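Local coordinates for viral CASP8 and FADD-like apoptosis regulator (Molluscum contagiosum virus subtype 1, PDB 2BBR), which inhibits death-receptor-induced apoptosis by interfering with caspase-8 recruitment and activation at the death-inducing signaling complex, and suppresses host NF-kappa-B activation, at residues S127-E132 with V140-N145; V101-E106 with Q171-Y176; L27-C32 with T43-S48; L112-L117 with R162-L167. One frame throughout, in Å; residues are numbered along the deposited sequence.

Interaction 1. Residues S127-E132 with V140-N145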
loop_
_atom_site.group_PDB
_atom_site.type_symbol
_atom_site.label_atom_id
_atom_site.label_comp_id
_atom_site.label_asym_id
_atom_site.label_seq_id
_atom_site.Cartn_x
_atom_site.Cartn_y
_atom_site.Cartn_z
ATOM N N SER A 127 4.988 10.563 18.533
ATOM C CA SER A 127 4.353 11.870 18.439
ATOM C C SER A 127 5.053 12.795 17.445
ATOM O O SER A 127 4.403 13.596 16.774
ATOM C CB SER A 127 4.303 12.534 19.816
ATOM O OG SER A 127 5.605 12.764 20.318
ATOM N N THR A 128 6.373 12.681 17.346
ATOM C CA THR A 128 7.137 13.528 16.433
ATOM C C THR A 128 7.048 13.074 14.980
ATOM O O THR A 128 7.478 13.787 14.072
ATOM C CB THR A 128 8.626 13.583 16.830
ATOM O OG1 THR A 128 9.185 12.264 16.784
ATOM C CG2 THR A 128 8.782 14.152 18.232
ATOM N N ALA A 129 6.487 11.888 14.757
ATOM C CA ALA A 129 6.354 11.355 13.407
ATOM C C ALA A 129 4.910 11.413 12.934
ATOM O O ALA A 129 4.607 11.068 11.792
ATOM C CB ALA A 129 6.854 9.915 13.366
ATOM N N LEU A 130 4.020 11.856 13.816
ATOM C CA LEU A 130 2.603 11.935 13.493
ATOM C C LEU A 130 1.981 13.274 13.867
ATOM O O LEU A 130 2.381 13.911 14.844
ATOM C CB LEU A 130 1.847 10.826 14.221
ATOM C CG LEU A 130 2.292 9.387 13.956
ATOM C CD1 LEU A 130 1.605 8.456 14.942
ATOM C CD2 LEU A 130 1.965 9.006 12.520
ATOM N N SER A 131 0.995 13.691 13.079
ATOM C CA SER A 131 0.280 14.936 13.326
ATOM C C SER A 131 -1.158 14.732 12.872
ATOM O O SER A 131 -1.507 13.669 12.351
ATOM C CB SER A 131 0.904 16.095 12.544
ATOM O OG SER A 131 0.637 15.984 11.158
ATOM N N GLU A 132 -1.985 15.754 13.062
ATOM C CA GLU A 132 -3.389 15.685 12.680
ATOM C C GLU A 132 -3.573 15.551 11.172
ATOM O O GLU A 132 -4.680 15.306 10.694
ATOM C CB GLU A 132 -4.127 16.920 13.203
ATOM C CG GLU A 132 -4.033 17.060 14.716
ATOM C CD GLU A 132 -4.824 18.230 15.261
ATOM O OE1 GLU A 132 -6.068 18.206 15.169
ATOM O OE2 GLU A 132 -4.198 19.175 15.786
ATOM N N VAL A 140 1.224 3.796 9.395
ATOM C CA VAL A 140 1.833 2.480 9.224
ATOM C C VAL A 140 3.354 2.600 9.123
ATOM O O VAL A 140 4.083 1.866 9.790
ATOM C CB VAL A 140 1.275 1.760 7.972
ATOM C CG1 VAL A 140 2.024 0.445 7.742
ATOM C CG2 VAL A 140 -0.213 1.498 8.149
ATOM N N LEU A 141 3.839 3.530 8.309
ATOM C CA LEU A 141 5.280 3.694 8.181
ATOM C C LEU A 141 5.911 4.101 9.509
ATOM O O LEU A 141 7.002 3.637 9.845
ATOM C CB LEU A 141 5.613 4.722 7.093
ATOM C CG LEU A 141 5.297 4.280 5.659
ATOM C CD1 LEU A 141 5.658 5.403 4.697
ATOM C CD2 LEU A 141 6.073 3.018 5.307
ATOM N N ALA A 142 5.237 4.963 10.262
ATOM C CA ALA A 142 5.762 5.391 11.555
ATOM C C ALA A 142 5.903 4.187 12.490
ATOM O O ALA A 142 6.902 4.054 13.200
ATOM C CB ALA A 142 4.853 6.442 12.173
ATOM N N LEU A 143 4.901 3.314 12.492
ATOM C CA LEU A 143 4.949 2.118 13.326
ATOM C C LEU A 143 6.060 1.186 12.847
ATOM O O LEU A 143 6.765 0.585 13.657
ATOM C CB LEU A 143 3.602 1.387 13.289
ATOM C CG LEU A 143 2.433 2.093 13.984
ATOM C CD1 LEU A 143 1.122 1.454 13.558
ATOM C CD2 LEU A 143 2.601 2.035 15.494
ATOM N N GLU A 144 6.218 1.070 11.531
ATOM C CA GLU A 144 7.264 0.225 10.962
ATOM C C GLU A 144 8.640 0.738 11.356
ATOM O O GLU A 144 9.537 -0.034 11.691
ATOM C CB GLU A 144 7.216 0.250 9.433
ATOM C CG GLU A 144 6.230 -0.671 8.763
ATOM C CD GLU A 144 6.356 -0.606 7.249
ATOM O OE1 GLU A 144 7.504 -0.577 6.748
ATOM O OE2 GLU A 144 5.313 -0.588 6.570
ATOM N N ASN A 145 8.803 2.054 11.301
ATOM C CA ASN A 145 10.092 2.659 11.583
ATOM C C ASN A 145 10.624 2.482 12.994
ATOM O O ASN A 145 11.832 2.615 13.210
ATOM C CB ASN A 145 10.076 4.135 11.169
ATOM C CG ASN A 145 9.979 4.305 9.661
ATOM O OD1 ASN A 145 10.286 3.380 8.908
ATOM N ND2 ASN A 145 9.567 5.489 9.214
#

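Interaction 2. Residues V101-E106 with Q171-Y176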
loop_
_atom_site.group_PDB
_atom_site.type_symbol
_atom_site.label_atom_id
_atom_site.label_comp_id
_atom_site.label_asym_id
_atom_site.label_seq_id
_atom_site.Cartn_x
_atom_site.Cartn_y
_atom_site.Cartn_z
ATOM N N VAL A 101 -3.067 -0.100 2.380
ATOM C CA VAL A 101 -3.700 0.991 1.650
ATOM C C VAL A 101 -5.216 0.836 1.708
ATOM O O VAL A 101 -5.940 1.795 1.991
ATOM C CB VAL A 101 -3.265 1.024 0.168
ATOM C CG1 VAL A 101 -4.143 1.998 -0.610
ATOM C CG2 VAL A 101 -1.800 1.443 0.066
ATOM N N CYS A 102 -5.698 -0.373 1.449
ATOM C CA CYS A 102 -7.132 -0.610 1.454
ATOM C C CYS A 102 -7.778 -0.383 2.814
ATOM O O CYS A 102 -8.865 0.188 2.893
ATOM C CB CYS A 102 -7.423 -2.014 0.936
ATOM S SG CYS A 102 -7.044 -2.167 -0.828
ATOM N N VAL A 103 -7.120 -0.821 3.881
ATOM C CA VAL A 103 -7.656 -0.616 5.219
ATOM C C VAL A 103 -7.721 0.882 5.505
ATOM O O VAL A 103 -8.700 1.373 6.074
ATOM C CB VAL A 103 -6.781 -1.328 6.275
ATOM C CG1 VAL A 103 -7.166 -0.882 7.679
ATOM C CG2 VAL A 103 -6.952 -2.828 6.142
ATOM N N GLY A 104 -6.691 1.612 5.089
ATOM C CA GLY A 104 -6.680 3.045 5.314
ATOM C C GLY A 104 -7.861 3.740 4.659
ATOM O O GLY A 104 -8.367 4.733 5.179
ATOM N N GLU A 105 -8.301 3.229 3.515
ATOM C CA GLU A 105 -9.428 3.831 2.810
ATOM C C GLU A 105 -10.779 3.463 3.424
ATOM O O GLU A 105 -11.809 4.016 3.034
ATOM C CB GLU A 105 -9.399 3.436 1.331
ATOM C CG GLU A 105 -8.177 3.949 0.580
ATOM C CD GLU A 105 -8.005 5.452 0.702
ATOM O OE1 GLU A 105 -7.006 5.892 1.309
ATOM O OE2 GLU A 105 -8.873 6.194 0.193
ATOM N N GLU A 106 -10.780 2.535 4.380
ATOM C CA GLU A 106 -12.012 2.113 5.050
ATOM C C GLU A 106 -12.174 2.815 6.392
ATOM O O GLU A 106 -13.120 2.552 7.139
ATOM C CB GLU A 106 -12.007 0.601 5.278
ATOM C CG GLU A 106 -12.039 -0.221 4.004
ATOM C CD GLU A 106 -13.321 -0.032 3.212
ATOM O OE1 GLU A 106 -13.388 -0.532 2.069
ATOM O OE2 GLU A 106 -14.263 0.609 3.730
ATOM N N GLN A 171 -9.872 -8.279 11.820
ATOM C CA GLN A 171 -9.883 -9.615 11.248
ATOM C C GLN A 171 -9.083 -9.702 9.952
ATOM O O GLN A 171 -8.391 -10.691 9.720
ATOM C CB GLN A 171 -11.318 -10.081 11.010
ATOM C CG GLN A 171 -11.416 -11.497 10.468
ATOM C CD GLN A 171 -12.847 -11.962 10.332
ATOM O OE1 GLN A 171 -13.289 -12.340 9.248
ATOM N NE2 GLN A 171 -13.584 -11.935 11.436
ATOM N N GLN A 172 -9.177 -8.686 9.101
ATOM C CA GLN A 172 -8.410 -8.715 7.860
ATOM C C GLN A 172 -6.920 -8.799 8.161
ATOM O O GLN A 172 -6.181 -9.513 7.482
ATOM C CB GLN A 172 -8.674 -7.465 7.025
ATOM C CG GLN A 172 -10.056 -7.379 6.423
ATOM C CD GLN A 172 -10.185 -6.191 5.498
ATOM O OE1 GLN A 172 -9.425 -6.056 4.540
ATOM N NE2 GLN A 172 -11.144 -5.318 5.779
ATOM N N LEU A 173 -6.472 -8.052 9.165
ATOM C CA LEU A 173 -5.062 -8.067 9.528
ATOM C C LEU A 173 -4.640 -9.363 10.208
ATOM O O LEU A 173 -3.543 -9.857 9.954
ATOM C CB LEU A 173 -4.716 -6.872 10.418
ATOM C CG LEU A 173 -4.258 -5.613 9.677
ATOM C CD1 LEU A 173 -5.383 -5.059 8.820
ATOM C CD2 LEU A 173 -3.792 -4.580 10.692
ATOM N N VAL A 174 -5.489 -9.906 11.076
ATOM C CA VAL A 174 -5.165 -11.164 11.744
ATOM C C VAL A 174 -5.061 -12.271 10.697
ATOM O O VAL A 174 -4.127 -13.080 10.717
ATOM C CB VAL A 174 -6.242 -11.549 12.789
ATOM C CG1 VAL A 174 -6.020 -12.980 13.268
ATOM C CG2 VAL A 174 -6.181 -10.589 13.969
ATOM N N GLU A 175 -6.016 -12.298 9.777
ATOM C CA GLU A 175 -6.007 -13.306 8.730
ATOM C C GLU A 175 -4.782 -13.163 7.839
ATOM O O GLU A 175 -4.192 -14.165 7.428
ATOM C CB GLU A 175 -7.292 -13.226 7.910
ATOM C CG GLU A 175 -8.495 -13.764 8.674
ATOM C CD GLU A 175 -9.792 -13.661 7.901
ATOM O OE1 GLU A 175 -10.805 -14.220 8.373
ATOM O OE2 GLU A 175 -9.801 -13.019 6.830
ATOM N N TYR A 176 -4.396 -11.926 7.541
ATOM C CA TYR A 176 -3.215 -11.691 6.724
ATOM C C TYR A 176 -1.977 -12.230 7.429
ATOM O O TYR A 176 -1.157 -12.913 6.818
ATOM C CB TYR A 176 -3.006 -10.195 6.456
ATOM C CG TYR A 176 -1.595 -9.913 5.984
ATOM C CD1 TYR A 176 -1.185 -10.288 4.709
ATOM C CD2 TYR A 176 -0.630 -9.413 6.862
ATOM C CE1 TYR A 176 0.147 -10.190 4.321
ATOM C CE2 TYR A 176 0.710 -9.313 6.484
ATOM C CZ TYR A 176 1.089 -9.711 5.211
ATOM O OH TYR A 176 2.411 -9.688 4.836
#

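Interaction 3. Residues L27-C32 with T43-S48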
loop_
_atom_site.group_PDB
_atom_site.type_symbol
_atom_site.label_atom_id
_atom_site.label_comp_id
_atom_site.label_asym_id
_atom_site.label_seq_id
_atom_site.Cartn_x
_atom_site.Cartn_y
_atom_site.Cartn_z
ATOM N N LEU A 27 -0.350 7.249 -1.562
ATOM C CA LEU A 27 -0.640 5.825 -1.525
ATOM C C LEU A 27 0.316 5.052 -2.428
ATOM O O LEU A 27 0.805 3.989 -2.053
ATOM C CB LEU A 27 -2.090 5.555 -1.943
ATOM C CG LEU A 27 -3.165 6.223 -1.082
ATOM C CD1 LEU A 27 -4.544 5.821 -1.571
ATOM C CD2 LEU A 27 -2.984 5.820 0.371
ATOM N N LEU A 28 0.588 5.583 -3.617
ATOM C CA LEU A 28 1.500 4.901 -4.521
ATOM C C LEU A 28 2.913 4.898 -3.959
ATOM O O LEU A 28 3.619 3.896 -4.050
ATOM C CB LEU A 28 1.484 5.554 -5.904
ATOM C CG LEU A 28 0.184 5.407 -6.697
ATOM C CD1 LEU A 28 0.413 5.879 -8.124
ATOM C CD2 LEU A 28 -0.266 3.949 -6.697
ATOM N N LEU A 29 3.335 6.015 -3.377
ATOM C CA LEU A 29 4.669 6.073 -2.794
ATOM C C LEU A 29 4.793 5.016 -1.698
ATOM O O LEU A 29 5.830 4.372 -1.563
ATOM C CB LEU A 29 4.956 7.466 -2.228
ATOM C CG LEU A 29 5.339 8.533 -3.256
ATOM C CD1 LEU A 29 5.500 9.874 -2.568
ATOM C CD2 LEU A 29 6.636 8.134 -3.950
ATOM N N PHE A 30 3.729 4.832 -0.923
ATOM C CA PHE A 30 3.730 3.828 0.137
ATOM C C PHE A 30 3.847 2.429 -0.474
ATOM O O PHE A 30 4.617 1.593 0.002
ATOM C CB PHE A 30 2.446 3.939 0.959
ATOM C CG PHE A 30 2.271 2.838 1.965
ATOM C CD1 PHE A 30 2.872 2.905 3.220
ATOM C CD2 PHE A 30 1.502 1.725 1.656
ATOM C CE1 PHE A 30 2.703 1.871 4.152
ATOM C CE2 PHE A 30 1.331 0.696 2.574
ATOM C CZ PHE A 30 1.930 0.767 3.825
ATOM N N LEU A 31 3.088 2.176 -1.536
ATOM C CA LEU A 31 3.137 0.874 -2.197
ATOM C C LEU A 31 4.541 0.560 -2.707
ATOM O O LEU A 31 4.942 -0.607 -2.773
ATOM C CB LEU A 31 2.154 0.830 -3.373
ATOM C CG LEU A 31 0.661 0.749 -3.051
ATOM C CD1 LEU A 31 -0.135 0.787 -4.346
ATOM C CD2 LEU A 31 0.359 -0.530 -2.272
ATOM N N CYS A 32 5.281 1.607 -3.064
ATOM C CA CYS A 32 6.639 1.465 -3.584
ATOM C C CYS A 32 7.708 1.624 -2.512
ATOM O O CYS A 32 8.892 1.697 -2.830
ATOM C CB CYS A 32 6.899 2.515 -4.668
ATOM S SG CYS A 32 5.823 2.424 -6.104
ATOM N N THR A 43 7.187 10.287 -9.438
ATOM C CA THR A 43 8.050 10.199 -10.609
ATOM C C THR A 43 9.319 9.432 -10.258
ATOM O O THR A 43 9.742 8.545 -11.000
ATOM C CB THR A 43 8.431 11.603 -11.129
ATOM O OG1 THR A 43 7.253 12.283 -11.579
ATOM C CG2 THR A 43 9.420 11.499 -12.281
ATOM N N GLN A 44 9.921 9.770 -9.121
ATOM C CA GLN A 44 11.139 9.097 -8.681
ATOM C C GLN A 44 10.883 7.614 -8.475
ATOM O O GLN A 44 11.667 6.773 -8.907
ATOM C CB GLN A 44 11.649 9.687 -7.368
ATOM C CG GLN A 44 12.101 11.128 -7.446
ATOM C CD GLN A 44 12.711 11.599 -6.143
ATOM O OE1 GLN A 44 12.128 11.422 -5.072
ATOM N NE2 GLN A 44 13.889 12.207 -6.226
ATOM N N ALA A 45 9.780 7.297 -7.804
ATOM C CA ALA A 45 9.429 5.909 -7.538
ATOM C C ALA A 45 9.299 5.111 -8.831
ATOM O O ALA A 45 9.840 4.013 -8.942
ATOM C CB ALA A 45 8.132 5.844 -6.743
ATOM N N LEU A 46 8.589 5.664 -9.810
ATOM C CA LEU A 46 8.408 4.982 -11.087
ATOM C C LEU A 46 9.739 4.780 -11.800
ATOM O O LEU A 46 9.988 3.721 -12.375
ATOM C CB LEU A 46 7.454 5.770 -11.989
ATOM C CG LEU A 46 6.009 5.896 -11.501
ATOM C CD1 LEU A 46 5.186 6.627 -12.548
ATOM C CD2 LEU A 46 5.426 4.514 -11.245
ATOM N N CYS A 47 10.591 5.797 -11.767
ATOM C CA CYS A 47 11.896 5.699 -12.409
ATOM C C CYS A 47 12.697 4.586 -11.745
ATOM O O CYS A 47 13.366 3.804 -12.417
ATOM C CB CYS A 47 12.648 7.027 -12.299
ATOM S SG CYS A 47 11.878 8.399 -13.203
ATOM N N SER A 48 12.621 4.516 -10.421
ATOM C CA SER A 48 13.335 3.488 -9.683
ATOM C C SER A 48 12.821 2.103 -10.072
ATOM O O SER A 48 13.604 1.175 -10.268
ATOM C CB SER A 48 13.164 3.697 -8.180
ATOM O OG SER A 48 13.900 2.727 -7.462
#

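Interaction 4. Residues L112-L117 with R162-L167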
loop_
_atom_site.group_PDB
_atom_site.type_symbol
_atom_site.label_atom_id
_atom_site.label_comp_id
_atom_site.label_asym_id
_atom_site.label_seq_id
_atom_site.Cartn_x
_atom_site.Cartn_y
_atom_site.Cartn_z
ATOM N N LEU A 112 -9.144 7.431 12.223
ATOM C CA LEU A 112 -7.716 7.601 12.001
ATOM C C LEU A 112 -7.088 8.384 13.151
ATOM O O LEU A 112 -5.999 8.053 13.617
ATOM C CB LEU A 112 -7.468 8.312 10.669
ATOM C CG LEU A 112 -6.013 8.631 10.311
ATOM C CD1 LEU A 112 -5.173 7.360 10.300
ATOM C CD2 LEU A 112 -5.974 9.308 8.953
ATOM N N ARG A 113 -7.777 9.426 13.611
ATOM C CA ARG A 113 -7.274 10.221 14.723
ATOM C C ARG A 113 -7.132 9.343 15.968
ATOM O O ARG A 113 -6.131 9.410 16.673
ATOM C CB ARG A 113 -8.225 11.382 15.022
ATOM C CG ARG A 113 -7.867 12.176 16.271
ATOM C CD ARG A 113 -9.056 13.002 16.728
ATOM N NE ARG A 113 -10.260 12.177 16.798
ATOM C CZ ARG A 113 -10.392 11.107 17.577
ATOM N NH1 ARG A 113 -9.398 10.728 18.369
ATOM N NH2 ARG A 113 -11.515 10.403 17.549
ATOM N N ALA A 114 -8.140 8.515 16.232
ATOM C CA ALA A 114 -8.101 7.634 17.393
ATOM C C ALA A 114 -6.909 6.686 17.298
ATOM O O ALA A 114 -6.214 6.448 18.281
ATOM C CB ALA A 114 -9.398 6.838 17.497
ATOM N N LEU A 115 -6.666 6.153 16.103
ATOM C CA LEU A 115 -5.557 5.229 15.898
ATOM C C LEU A 115 -4.218 5.910 16.143
ATOM O O LEU A 115 -3.323 5.325 16.750
ATOM C CB LEU A 115 -5.605 4.650 14.481
ATOM C CG LEU A 115 -6.779 3.708 14.203
ATOM C CD1 LEU A 115 -6.807 3.361 12.728
ATOM C CD2 LEU A 115 -6.651 2.450 15.056
ATOM N N ARG A 116 -4.077 7.147 15.667
ATOM C CA ARG A 116 -2.828 7.875 15.871
ATOM C C ARG A 116 -2.595 8.084 17.365
ATOM O O ARG A 116 -1.466 7.996 17.844
ATOM C CB ARG A 116 -2.855 9.231 15.155
ATOM C CG ARG A 116 -2.855 9.142 13.633
ATOM C CD ARG A 116 -2.548 10.505 13.017
ATOM N NE ARG A 116 -3.484 11.527 13.477
ATOM C CZ ARG A 116 -4.512 11.982 12.770
ATOM N NH1 ARG A 116 -4.748 11.517 11.553
ATOM N NH2 ARG A 116 -5.316 12.897 13.290
ATOM N N LEU A 117 -3.670 8.358 18.097
ATOM C CA LEU A 117 -3.572 8.560 19.537
ATOM C C LEU A 117 -3.201 7.250 20.235
ATOM O O LEU A 117 -2.394 7.249 21.165
ATOM C CB LEU A 117 -4.892 9.111 20.087
ATOM C CG LEU A 117 -5.302 10.488 19.551
ATOM C CD1 LEU A 117 -6.596 10.936 20.213
ATOM C CD2 LEU A 117 -4.195 11.498 19.820
ATOM N N ARG A 162 -8.978 -3.362 16.894
ATOM C CA ARG A 162 -9.922 -4.039 17.777
ATOM C C ARG A 162 -10.394 -3.060 18.856
ATOM O O ARG A 162 -11.579 -3.001 19.179
ATOM C CB ARG A 162 -9.273 -5.259 18.436
ATOM C CG ARG A 162 -10.258 -6.097 19.240
ATOM C CD ARG A 162 -9.593 -7.270 19.953
ATOM N NE ARG A 162 -8.931 -8.185 19.027
ATOM C CZ ARG A 162 -7.615 -8.265 18.864
ATOM N NH1 ARG A 162 -6.807 -7.486 19.568
ATOM N NH2 ARG A 162 -7.106 -9.126 17.993
ATOM N N THR A 163 -9.463 -2.280 19.398
ATOM C CA THR A 163 -9.788 -1.299 20.428
ATOM C C THR A 163 -10.787 -0.286 19.879
ATOM O O THR A 163 -11.672 0.189 20.595
ATOM C CB THR A 163 -8.523 -0.554 20.891
ATOM O OG1 THR A 163 -7.585 -1.498 21.422
ATOM C CG2 THR A 163 -8.871 0.477 21.961
ATOM N N LEU A 164 -10.632 0.040 18.602
ATOM C CA LEU A 164 -11.499 0.987 17.911
ATOM C C LEU A 164 -12.869 0.361 17.646
ATOM O O LEU A 164 -13.812 1.045 17.240
ATOM C CB LEU A 164 -10.848 1.388 16.582
ATOM C CG LEU A 164 -11.555 2.407 15.691
ATOM C CD1 LEU A 164 -11.629 3.748 16.406
ATOM C CD2 LEU A 164 -10.795 2.539 14.372
ATOM N N ARG A 165 -12.954 -0.944 17.886
ATOM C CA ARG A 165 -14.158 -1.741 17.673
ATOM C C ARG A 165 -14.402 -2.070 16.204
ATOM O O ARG A 165 -15.490 -2.508 15.831
ATOM C CB ARG A 165 -15.389 -1.071 18.295
ATOM C CG ARG A 165 -15.383 -1.146 19.816
ATOM C CD ARG A 165 -16.726 -0.779 20.426
ATOM N NE ARG A 165 -16.707 0.537 21.060
ATOM C CZ ARG A 165 -16.563 1.685 20.407
ATOM N NH1 ARG A 165 -16.425 1.692 19.088
ATOM N NH2 ARG A 165 -16.557 2.829 21.075
ATOM N N ARG A 166 -13.383 -1.862 15.373
ATOM C CA ARG A 166 -13.484 -2.202 13.960
ATOM C C ARG A 166 -12.956 -3.628 13.829
ATOM O O ARG A 166 -11.878 -3.878 13.276
ATOM C CB ARG A 166 -12.664 -1.241 13.090
ATOM C CG ARG A 166 -13.306 0.133 12.906
ATOM C CD ARG A 166 -14.699 0.018 12.295
ATOM N NE ARG A 166 -14.687 -0.579 10.962
ATOM C CZ ARG A 166 -14.499 0.099 9.835
ATOM N NH1 ARG A 166 -14.306 1.411 9.873
ATOM N NH2 ARG A 166 -14.505 -0.536 8.669
ATOM N N LEU A 167 -13.732 -4.564 14.367
ATOM C CA LEU A 167 -13.366 -5.970 14.343
ATOM C C LEU A 167 -13.248 -6.513 12.924
ATOM O O LEU A 167 -12.556 -7.507 12.694
ATOM C CB LEU A 167 -14.379 -6.790 15.152
ATOM C CG LEU A 167 -14.242 -6.702 16.678
ATOM C CD1 LEU A 167 -14.308 -5.258 17.143
ATOM C CD2 LEU A 167 -15.342 -7.522 17.328
#

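Interaction 1. Residues S127-E132 with V140-N145
The methyl group of A142 faces the loop 127-132 and receives two apolar groups from it, the side chains of A129 and L130. L130 makes the closer approach, its CD2 lying 3.9 Å from A142 CB. A129 meets the same carbon methyl to methyl, CB to CB at 4.2 Å. The A142 methyl is aimed nearly head-on at L130 CD2, and A129 CB meets it from the flank, the two partners about 77° apart at A142 CB. The CA-CB bond of A129 is directed at the helix, whereas that of L130 is not. L130 reaches A142 through its rotation: CG lies anti to the carbonyl carbon (chi1 -58°), and this swings the branch CD2 across to the alanine. The backbone turn that brings the pair together includes a weak bond from L130 N to S127 O, and within that turn the hydroxyl of T128 is bonded back to S125 O. On the helix 136-145, V140 and L143 pack instead on L157 of helix 155-163, within this second death effector domain. No hydrogen bond or salt bridge joins the two segments, which implies that the loop lies on the helix by van der Waals contact alone.

Interaction 2. Residues V101-E106 with Q171-Y176
V103 and L173 meet through one methyl each: V103 CG2 lies 3.8 Å from L173 CD1, and the two side chains cross obliquely. The valine's CA-CB bond is aimed at helix 167-187. Its chi1 of 168° sets CG1 anti to the backbone N and leaves CG2, anti to the carbonyl carbon, to make the touch. L173 does not start out so directed; its chi1 of -91°, well off a staggered value, carries CD1 over toward the valine. Q172 flanks the pair, and its OE1 stands 4.4 Å from V103 CG2, a loose approach to a methyl group. The CA atoms of V103 and Q172 are 8.6 Å apart, a spacing bridged by side chains.

One shell out, L173 lies against L157, A158 and L161 of helix 155-163 and against V154, so that it joins three helices of the second death effector domain. A turn further along helix 167-187, Y176 packs on L99 and binds P151 O through its hydroxyl. V101 turns to another quarter, toward L27, F30 and L31 of the first domain. With a buried methyl pair at its centre and no hydrogen bond between the segments, the contact rests on apolar packing, with the partly exposed Q172 at its margin.

Interaction 3. Residues L27-C32 with T43-S48
The backbone N of C32, a residue packed against A45, is gripped by two carbonyls of the preceding turn: L28 O at 3.0 Å and, weakly, L29 O at 3.2 Å. The bonds close the end of helix 22-31, and C32 is the first residue to leave helical conformation. The contact belongs to the first death effector domain, a helical bundle of the death fold, and joins this helix end to the flank of helix 42-51, reached after a connection of ten residues. The CA atoms of C32 and A45 come within 6.6 Å, an approach made possible by the small alanine side chain.

A45 points its methyl at the other segment, where it meets two groups that subtend close to a right angle at its CB. From one direction comes the branch CD2 of L29, 3.9 Å away; from the other comes CB of C32, at 4.1 Å. L29 leaves its helix pointing elsewhere, but with chi1 -79° its CG lies beside the backbone N and the isobutyl group bends toward A45. Neighbouring residues lead outward from this pair of helices. L46 packs on L13 and L17 of helix 10-17. F30 turns to the second domain instead, where its ring makes a cation-pi interaction with R97 and touches V140 and L141. C32 has its SG anti to the carbonyl carbon (chi1 -61°), and that sulfur rests 4.2 Å from A45 CB.

Interaction 4. Residues L112-L117 with R162-L167
Helix 109-122 passes the C-terminal end of helix 155-163 with the CA atoms of A114 and L164 7.5 Å apart, and just beyond L164 the chain turns at R165, whose phi is positive (77°). The forked end of L164 spans two successive residues of the first helix. Its CD1 meets A114 CB at 4.0 Å, methyl to methyl, while CD2 lies 4.2 Å from L115 CG. In L164 CG lies anti to the backbone N (chi1 -178°), and chi2 of 64° turns the fork so that CD1 faces A114 and CD2 faces L115. L115 approaches at about a right angle to it, offering its branch point to the contact.

The turn after L164 is a Schellman motif, with R165 N bonded back to R162 O at 2.8 Å; R166, the centre of an inverse gamma turn, then takes the N-cap position of helix 167-187. Helices 109-122 and 155-163 belong to the second death effector domain, a helical bundle of the death fold, and L115 reaches further into it, touching F136, L139, M160 and L161. L164 also packs on L107, at the lead-in to helix 109-122. Charge surrounds the turn: the R166 guanidinium pairs with E111 through NH1 and with D168 through NH2, and its NH1 probably also hydrogen-bonds to E106 O, linking the start of helix 167-187 to the loop before helix 109-122.

In the fold
From the N terminus, interaction 3 closes first, tying helices 22-31 and 42-51 of the first death effector domain across a short connection. The second domain follows as a set of loops enclosed one within another. Residues 101-106 open the widest, which interaction 2 shuts at 171-176; interaction 4 lies within it, joining 112-117 to 162-167, and interaction 1 lies within that, between 127-132 and 140-145. None cross. Interactions 1 and 4 meet where R116 approaches S131 and E132. Interaction 3 stands in series with the others, yet F30 touches V101 as well as V140 and L141, so helix 22-31 forms part of the junction between the domains.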